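PDB 6ZTK: mialostatin from Ixodes ricinus, which inhibits papain-type cysteine proteases, among them the tick's own midgut cathepsins L, B and C and several cathepsins of the host. Local coordinates for residues P41-L46 and V78-K83; E66-Q71 and K83-Q88; A113-I118 and L131-D136. All coordinates share one frame; numbering follows the deposited sequence.

Interaction 1: residues P41-L46 and V78-K83; sequences PKFENL and VNYKLK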
# COMPACT_ATOMS: atom_id res chain seq x y z
N PRO A 41 13.28 0.76 -0.41
CA PRO A 41 12.33 1.59 -1.12
C PRO A 41 11.48 0.87 -2.19
O PRO A 41 10.35 1.34 -2.48
CB PRO A 41 13.22 2.68 -1.79
CG PRO A 41 14.44 2.71 -0.96
CD PRO A 41 14.66 1.28 -0.48
N LYS A 42 11.98 -0.22 -2.79
CA LYS A 42 11.21 -1.00 -3.79
C LYS A 42 9.91 -1.47 -3.08
O LYS A 42 8.80 -1.48 -3.72
CB LYS A 42 11.96 -2.19 -4.36
N PHE A 43 10.02 -1.87 -1.82
CA PHE A 43 8.83 -2.41 -1.12
C PHE A 43 7.91 -1.28 -0.70
O PHE A 43 6.68 -1.38 -0.76
CB PHE A 43 9.20 -3.31 0.06
CG PHE A 43 10.16 -4.42 -0.23
CD1 PHE A 43 10.08 -5.18 -1.39
CD2 PHE A 43 11.19 -4.68 0.66
CE1 PHE A 43 11.01 -6.19 -1.60
CE2 PHE A 43 12.10 -5.69 0.46
CZ PHE A 43 12.00 -6.46 -0.68
N GLU A 44 8.49 -0.15 -0.28
CA GLU A 44 7.68 1.07 0.05
C GLU A 44 6.86 1.46 -1.18
O GLU A 44 5.68 1.87 -1.04
CB GLU A 44 8.60 2.20 0.54
CG GLU A 44 9.32 1.89 1.83
CD GLU A 44 10.35 2.91 2.32
OE1 GLU A 44 10.77 3.74 1.51
OE2 GLU A 44 10.72 2.83 3.51
N ASN A 45 7.47 1.41 -2.36
CA ASN A 45 6.75 1.85 -3.59
C ASN A 45 5.60 0.87 -3.89
O ASN A 45 4.57 1.33 -4.33
CB ASN A 45 7.75 2.04 -4.71
CG ASN A 45 8.63 3.24 -4.44
OD1 ASN A 45 8.25 4.14 -3.70
ND2 ASN A 45 9.80 3.21 -5.02
N LEU A 46 5.77 -0.45 -3.67
CA LEU A 46 4.65 -1.39 -3.82
C LEU A 46 3.51 -1.06 -2.85
O LEU A 46 2.33 -1.27 -3.20
CB LEU A 46 5.15 -2.83 -3.61
CG LEU A 46 6.00 -3.34 -4.74
CD1 LEU A 46 6.68 -4.64 -4.33
CD2 LEU A 46 5.10 -3.58 -5.94
N VAL A 78 6.17 -13.35 -8.43
CA VAL A 78 6.73 -12.96 -7.15
C VAL A 78 5.71 -12.18 -6.36
O VAL A 78 5.16 -11.21 -6.87
CB VAL A 78 8.01 -12.12 -7.38
CG1 VAL A 78 8.67 -11.87 -6.04
CG2 VAL A 78 8.95 -12.82 -8.35
N ASN A 79 5.37 -12.67 -5.19
CA ASN A 79 4.26 -12.17 -4.38
C ASN A 79 4.81 -11.46 -3.14
O ASN A 79 5.76 -11.97 -2.51
CB ASN A 79 3.35 -13.31 -3.96
CG ASN A 79 2.82 -14.03 -5.17
OD1 ASN A 79 1.90 -13.53 -5.82
ND2 ASN A 79 3.42 -15.15 -5.52
N TYR A 80 4.18 -10.35 -2.81
CA TYR A 80 4.60 -9.48 -1.69
C TYR A 80 3.44 -9.33 -0.74
O TYR A 80 2.32 -8.96 -1.15
CB TYR A 80 5.02 -8.10 -2.20
CG TYR A 80 6.19 -8.12 -3.11
CD1 TYR A 80 5.99 -8.34 -4.47
CD2 TYR A 80 7.50 -8.01 -2.69
CE1 TYR A 80 7.06 -8.42 -5.35
CE2 TYR A 80 8.57 -8.10 -3.55
CZ TYR A 80 8.35 -8.26 -4.90
OH TYR A 80 9.44 -8.41 -5.71
N LYS A 81 3.64 -9.64 0.53
CA LYS A 81 2.63 -9.42 1.58
C LYS A 81 3.14 -8.24 2.42
O LYS A 81 4.21 -8.36 3.05
CB LYS A 81 2.41 -10.67 2.44
CG LYS A 81 1.39 -10.46 3.53
CD LYS A 81 1.12 -11.78 4.28
CE LYS A 81 0.16 -11.54 5.42
NZ LYS A 81 0.01 -12.75 6.26
N LEU A 82 2.42 -7.13 2.33
CA LEU A 82 2.85 -5.84 2.93
C LEU A 82 1.92 -5.48 4.07
O LEU A 82 0.69 -5.50 3.90
CB LEU A 82 2.80 -4.76 1.85
CG LEU A 82 3.54 -5.08 0.57
CD1 LEU A 82 3.32 -3.92 -0.43
CD2 LEU A 82 5.00 -5.27 0.81
N LYS A 83 2.52 -5.05 5.18
CA LYS A 83 1.74 -4.50 6.30
C LYS A 83 2.18 -3.07 6.57
O LYS A 83 3.37 -2.87 6.67
CB LYS A 83 1.93 -5.33 7.57
CG LYS A 83 1.10 -4.83 8.74
CD LYS A 83 1.46 -5.61 10.01
CE LYS A 83 0.69 -5.09 11.21
NZ LYS A 83 1.10 -5.84 12.44
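Leu46 and Tyr80 both carry CG anti to their carbonyl carbon (chi1 -63° for the tyrosine), which turns the leucine toward the strand and the tyrosine ring toward the helix. Leu46 CD1 then sits over the middle of one face of the Tyr80 ring, 3.6 Å from its centroid and almost on the ring normal, a CH-pi contact in which the methyl is nearly equidistant from all six ring carbons. The Phe43 ring meets the same tyrosine from another direction: Phe43 CE1 lies 3.7 Å from Tyr80 CE2, the two rings rim to rim with their planes at 47° and neither stacked on the other. Further along the strand, Leu82 reaches the helix with one branch, its CD1 resting 3.8 Å from Leu46 CB and touching the backbone at the Leu46 carbonyl carbon. Side chain meets side chain through carbon atoms alone, and the axes of segments 41-46 and 78-83 make 78° and come within 9.6 Å. Phe43 continues the packing onto Leu67 and Val70 of strand 60-74, while Tyr80 also touches Thr72 and Thr121. This is the helix-on-sheet core of the cystatin fold, in which an antiparallel sheet wraps around a single helix, 41-52.

Interaction 2: residues E66-Q71 and K83-Q88; sequences ELLEVQ and KFTTTQ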
# COMPACT_ATOMS: atom_id res chain seq x y z
N GLU A 66 3.84 4.38 7.13
CA GLU A 66 5.00 3.55 7.42
C GLU A 66 4.77 2.13 6.90
O GLU A 66 3.69 1.56 7.19
CB GLU A 66 5.23 3.51 8.93
CG GLU A 66 6.44 2.75 9.36
CD GLU A 66 6.71 2.82 10.86
OE1 GLU A 66 5.88 3.38 11.60
OE2 GLU A 66 7.72 2.20 11.28
N LEU A 67 5.78 1.59 6.24
CA LEU A 67 5.80 0.14 5.92
C LEU A 67 6.34 -0.57 7.14
O LEU A 67 7.52 -0.33 7.55
CB LEU A 67 6.61 -0.09 4.65
CG LEU A 67 6.72 -1.53 4.19
CD1 LEU A 67 5.35 -2.14 3.88
CD2 LEU A 67 7.59 -1.62 2.95
N LEU A 68 5.55 -1.44 7.70
CA LEU A 68 5.90 -2.15 8.94
C LEU A 68 6.57 -3.47 8.67
O LEU A 68 7.46 -3.87 9.45
CB LEU A 68 4.66 -2.38 9.78
CG LEU A 68 3.90 -1.14 10.23
CD1 LEU A 68 2.61 -1.53 10.88
CD2 LEU A 68 4.74 -0.30 11.21
N GLU A 69 6.06 -4.23 7.70
CA GLU A 69 6.49 -5.61 7.46
C GLU A 69 6.35 -5.92 5.97
O GLU A 69 5.40 -5.47 5.36
CB GLU A 69 5.71 -6.63 8.26
CG GLU A 69 6.24 -8.05 8.19
CD GLU A 69 5.50 -9.04 9.08
OE1 GLU A 69 4.49 -8.65 9.78
OE2 GLU A 69 5.86 -10.26 8.98
N VAL A 70 7.32 -6.67 5.46
CA VAL A 70 7.30 -7.20 4.07
C VAL A 70 7.66 -8.66 4.11
O VAL A 70 8.71 -9.00 4.69
CB VAL A 70 8.30 -6.48 3.18
CG1 VAL A 70 8.29 -7.07 1.76
CG2 VAL A 70 8.01 -5.04 3.12
N GLN A 71 6.83 -9.50 3.52
CA GLN A 71 7.19 -10.91 3.31
C GLN A 71 7.00 -11.23 1.83
O GLN A 71 6.14 -10.60 1.17
CB GLN A 71 6.30 -11.83 4.13
CG GLN A 71 6.53 -11.67 5.66
CD GLN A 71 5.33 -12.28 6.35
OE1 GLN A 71 4.23 -11.73 6.34
NE2 GLN A 71 5.54 -13.43 6.93
N LYS A 83 2.52 -5.05 5.18
CA LYS A 83 1.74 -4.50 6.30
C LYS A 83 2.18 -3.07 6.57
O LYS A 83 3.37 -2.87 6.67
CB LYS A 83 1.93 -5.33 7.57
CG LYS A 83 1.10 -4.83 8.74
CD LYS A 83 1.46 -5.61 10.01
CE LYS A 83 0.69 -5.09 11.21
NZ LYS A 83 1.10 -5.84 12.44
N PHE A 84 1.25 -2.14 6.50
CA PHE A 84 1.62 -0.72 6.55
C PHE A 84 0.52 0.10 7.15
O PHE A 84 -0.66 -0.26 7.09
CB PHE A 84 1.96 -0.25 5.12
CG PHE A 84 0.93 -0.57 4.08
CD1 PHE A 84 -0.12 0.29 3.78
CD2 PHE A 84 1.03 -1.76 3.44
CE1 PHE A 84 -1.09 -0.04 2.85
CE2 PHE A 84 0.06 -2.12 2.52
CZ PHE A 84 -1.00 -1.25 2.23
N THR A 85 0.87 1.23 7.75
CA THR A 85 -0.13 2.17 8.26
C THR A 85 -0.53 3.18 7.17
O THR A 85 0.33 3.51 6.32
CB THR A 85 0.39 2.90 9.52
OG1 THR A 85 1.64 3.51 9.17
CG2 THR A 85 0.55 1.93 10.65
N THR A 86 -1.75 3.64 7.19
CA THR A 86 -2.29 4.61 6.24
C THR A 86 -2.96 5.77 6.99
O THR A 86 -3.35 5.63 8.18
CB THR A 86 -3.26 4.01 5.21
OG1 THR A 86 -4.45 3.56 5.86
CG2 THR A 86 -2.59 2.87 4.47
N THR A 87 -3.22 6.84 6.27
CA THR A 87 -4.02 7.98 6.73
C THR A 87 -4.59 8.65 5.48
O THR A 87 -4.07 8.37 4.39
CB THR A 87 -3.13 8.92 7.56
OG1 THR A 87 -3.98 9.75 8.37
CG2 THR A 87 -2.14 9.67 6.73
N GLN A 88 -5.61 9.47 5.67
CA GLN A 88 -6.25 10.17 4.54
C GLN A 88 -5.22 11.07 3.87
O GLN A 88 -4.49 11.83 4.59
CB GLN A 88 -7.45 10.95 5.05
CG GLN A 88 -8.31 11.56 3.96
CD GLN A 88 -9.51 12.26 4.57
OE1 GLN A 88 -10.46 11.60 5.02
NE2 GLN A 88 -9.45 13.57 4.61
O HOH W 1 3.01 4.24 11.49
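Lys83 O is gripped by two successive amides of the facing strand: Leu68 N at 2.8 Å, in the carbonyl plane, and Glu69 N at 3.2 Å, tilted 20° from that plane. Lys83 N returns a nearly straight bond to Glu69 O. Further along, Thr85 N donates to Glu66 O at 2.9 Å. With its OG1 between the backbone N and the carbonyl carbon (chi1 55°), Thr85 brings the hydroxyl beside Glu66, where Glu66 N makes only a weak bond to Thr85 OG1. A water fastens the pair, donating to Glu66 OE1 and lying 2.8 Å from Thr85 OG1. Leu68 CD1 bridges neighbouring side chains, 4.0 Å from Thr85 CG2 and close to Lys83 CE. Glu69 and Lys83 meet at their CB atoms, but Glu69 OE1 and Lys83 NZ are 5.1 Å apart, not in contact, so any attraction is probably modest. Leu67 CD1 approaches Phe84 CB at 4.1 Å on the side facing helix 41-52, where Phe84 packs on Ala47 and Val51. Leu68 and Glu69 both facing Lys83 form a classic beta bulge in the hairpin of strands 60-74 and 78-92, whose turn carries the QxVxG-type sequence that in cystatins probably enters the protease cleft.

Interaction 3: residues A113-I118 and L131-D136; sequences AVCTSI and LSYHCD. With TRT (fragment of triton X-100), chain C.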
# COMPACT_ATOMS: atom_id res chain seq x y z
N ALA A 113 -5.41 3.74 9.91
CA ALA A 113 -5.67 2.33 9.58
C ALA A 113 -4.34 1.60 9.53
O ALA A 113 -3.30 2.22 9.24
CB ALA A 113 -6.38 2.19 8.27
N VAL A 114 -4.40 0.31 9.82
CA VAL A 114 -3.27 -0.61 9.60
C VAL A 114 -3.76 -1.65 8.60
O VAL A 114 -4.80 -2.27 8.83
CB VAL A 114 -2.72 -1.25 10.88
CG1 VAL A 114 -3.76 -1.86 11.73
CG2 VAL A 114 -1.57 -2.18 10.59
N CYS A 115 -3.04 -1.75 7.49
CA CYS A 115 -3.51 -2.54 6.35
C CYS A 115 -2.51 -3.63 5.98
O CYS A 115 -1.28 -3.48 6.11
CB CYS A 115 -3.64 -1.61 5.18
SG CYS A 115 -4.83 -0.26 5.46
N THR A 116 -3.04 -4.73 5.52
CA THR A 116 -2.27 -5.82 4.92
C THR A 116 -2.72 -5.95 3.48
O THR A 116 -3.96 -6.08 3.24
CB THR A 116 -2.45 -7.12 5.71
OG1 THR A 116 -1.96 -6.86 7.05
CG2 THR A 116 -1.67 -8.25 5.12
N SER A 117 -1.79 -6.02 2.55
CA SER A 117 -2.11 -6.18 1.11
C SER A 117 -1.15 -7.17 0.50
O SER A 117 0.04 -7.11 0.79
CB SER A 117 -2.03 -4.84 0.42
OG SER A 117 -2.36 -4.96 -0.96
N ILE A 118 -1.70 -8.10 -0.31
CA ILE A 118 -0.85 -9.01 -1.10
C ILE A 118 -0.85 -8.54 -2.55
O ILE A 118 -1.93 -8.35 -3.10
CB ILE A 118 -1.33 -10.45 -0.97
CG1 ILE A 118 -1.19 -10.91 0.48
CG2 ILE A 118 -0.53 -11.31 -1.91
CD1 ILE A 118 -1.86 -12.24 0.75
N LEU A 131 -3.97 -8.48 -5.01
CA LEU A 131 -4.89 -9.63 -4.79
C LEU A 131 -5.79 -9.41 -3.58
O LEU A 131 -6.91 -9.93 -3.56
CB LEU A 131 -4.06 -10.88 -4.56
CG LEU A 131 -3.15 -11.33 -5.70
CD1 LEU A 131 -2.46 -12.64 -5.31
CD2 LEU A 131 -3.96 -11.49 -6.96
N SER A 132 -5.32 -8.70 -2.57
CA SER A 132 -6.09 -8.49 -1.34
C SER A 132 -5.67 -7.15 -0.73
O SER A 132 -4.51 -6.74 -0.92
CB SER A 132 -5.88 -9.63 -0.36
OG SER A 132 -4.58 -9.67 0.09
N TYR A 133 -6.60 -6.55 0.01
CA TYR A 133 -6.30 -5.29 0.77
C TYR A 133 -7.30 -5.23 1.89
O TYR A 133 -8.53 -5.13 1.61
CB TYR A 133 -6.37 -4.09 -0.18
CG TYR A 133 -5.92 -2.78 0.44
CD1 TYR A 133 -6.71 -2.09 1.34
CD2 TYR A 133 -4.74 -2.22 0.03
CE1 TYR A 133 -6.29 -0.87 1.86
CE2 TYR A 133 -4.31 -0.98 0.52
CZ TYR A 133 -5.09 -0.34 1.46
OH TYR A 133 -4.66 0.89 1.94
N HIS A 134 -6.84 -5.33 3.12
CA HIS A 134 -7.74 -5.27 4.27
C HIS A 134 -7.10 -4.49 5.41
O HIS A 134 -5.92 -4.68 5.62
CB HIS A 134 -8.10 -6.68 4.74
CG HIS A 134 -9.05 -6.68 5.88
ND1 HIS A 134 -8.62 -6.83 7.21
CD2 HIS A 134 -10.38 -6.48 5.93
CE1 HIS A 134 -9.68 -6.76 8.00
NE2 HIS A 134 -10.75 -6.53 7.25
N CYS A 135 -7.93 -3.74 6.12
CA CYS A 135 -7.42 -2.89 7.20
C CYS A 135 -8.24 -3.05 8.46
O CYS A 135 -9.41 -3.41 8.42
CB CYS A 135 -7.40 -1.42 6.84
SG CYS A 135 -6.72 -1.09 5.18
N ASP A 136 -7.58 -2.71 9.55
CA ASP A 136 -8.20 -2.51 10.87
C ASP A 136 -7.86 -1.12 11.38
O ASP A 136 -6.82 -0.58 11.03
CB ASP A 136 -7.66 -3.54 11.86
CG ASP A 136 -8.02 -4.99 11.52
OD1 ASP A 136 -9.20 -5.22 11.21
OD2 ASP A 136 -7.11 -5.80 11.50
O24 TRT C . -9.00 -14.22 -11.61
C23 TRT C . -7.80 -13.77 -12.18
C22 TRT C . -7.44 -12.47 -11.51
O21 TRT C . -6.13 -12.54 -10.96
C20 TRT C . -6.07 -13.04 -9.62
C19 TRT C . -5.11 -14.21 -9.57
O18 TRT C . -3.83 -13.82 -10.05
C17 TRT C . -3.00 -14.92 -10.44
C16 TRT C . -2.12 -15.41 -9.30
O15 TRT C . -2.79 -15.19 -8.05
C12 TRT C . -2.37 -15.89 -6.94
C13 TRT C . -1.04 -16.14 -6.65
C14 TRT C . -0.69 -16.84 -5.51
C11 TRT C . -3.34 -16.30 -6.04
C10 TRT C . -2.98 -16.96 -4.89
C9 TRT C . -1.66 -17.28 -4.60
C6 TRT C . -1.30 -18.13 -3.37
C8 TRT C . -1.23 -19.52 -4.01
C7 TRT C . -2.39 -18.21 -2.29
C5 TRT C . 0.13 -17.92 -2.82
C1 TRT C . 0.52 -16.72 -1.93
C2 TRT C . 0.04 -16.97 -0.51
C4 TRT C . -0.09 -15.43 -2.44
C3 TRT C . 2.05 -16.56 -1.94
O HOH W 2 -4.63 -8.68 2.51
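Covalently, Cys115 and Cys135 are joined by a disulfide, their SG atoms 2.1 Å apart with chi3 at 101°, across a non-hydrogen-bonded pair of the antiparallel strands. The bridge lies on the same face as Ser117 and Tyr133. Cys115 SG also comes obliquely to the Tyr133 ring, 3.9 Å from Tyr133 CE1, a sulfur-aromatic contact.

Backbone hydrogen bonds join Val114 with Asp136 and Thr116 with His134, each pair bonded in both directions; Thr116 N to His134 O measures 2.9 Å. At the far end the pairing changes: Leu131 N donates to Ile118 O at 2.8 Å and Ser132 N only weakly to the same oxygen, forming a classic beta bulge, while Ile118 N reaches Ser132 O from above the carbonyl plane. These strands, 113-122 and 127-136, form the last hairpin of the cystatin sheet, and the face bearing Ser117 and Tyr133 packs against helix 41-52 at Ala50 and Val51.

Side-chain polar contacts gather round Ser132. With chi1 at -179°, Ser117 turns OG away from its amide and toward Ser132 O, donating at 2.8 Å in the carbonyl plane. Ser132 OG accepts a weak bond from Ile118 N, and a water that donates to Thr116 O sits 2.6 Å from Ser132 OG.

Apolar contacts close the bulged end. Ile118 CG2 meets Leu131 CD1 at 4.1 Å, and the leucine spreads both methyls against the Triton X-100 fragment: Leu131 CD1 lies 3.6 Å from C12 of its aromatic ring, CD2 against its ether chain. Trp33, Gln73, Tyr120 and Arg129 complete that detergent pocket.

Overall arrangement
The three contacts belong to one cystatin fold, their centres about 9 to 12 Å apart. Interactions 1 and 2 share strand 78-92 and Lys83 itself, and their segments alternate along the chain; interaction 3 opens only after both have closed. In the sheet, strand 78-92 lies between 60-74 and 113-122, with 127-136 at the outer border, so the hairpins of interactions 2 and 3 adjoin through backbone pairing such as Phe84 with Cys115. Helix 41-52 covers one face of the sheet, and on that face Phe84 of interaction 2 also packs on Tyr133 of interaction 3. The strands so joined probably present the inhibitory hairpin loops at one end of the sheet, as in other cystatins.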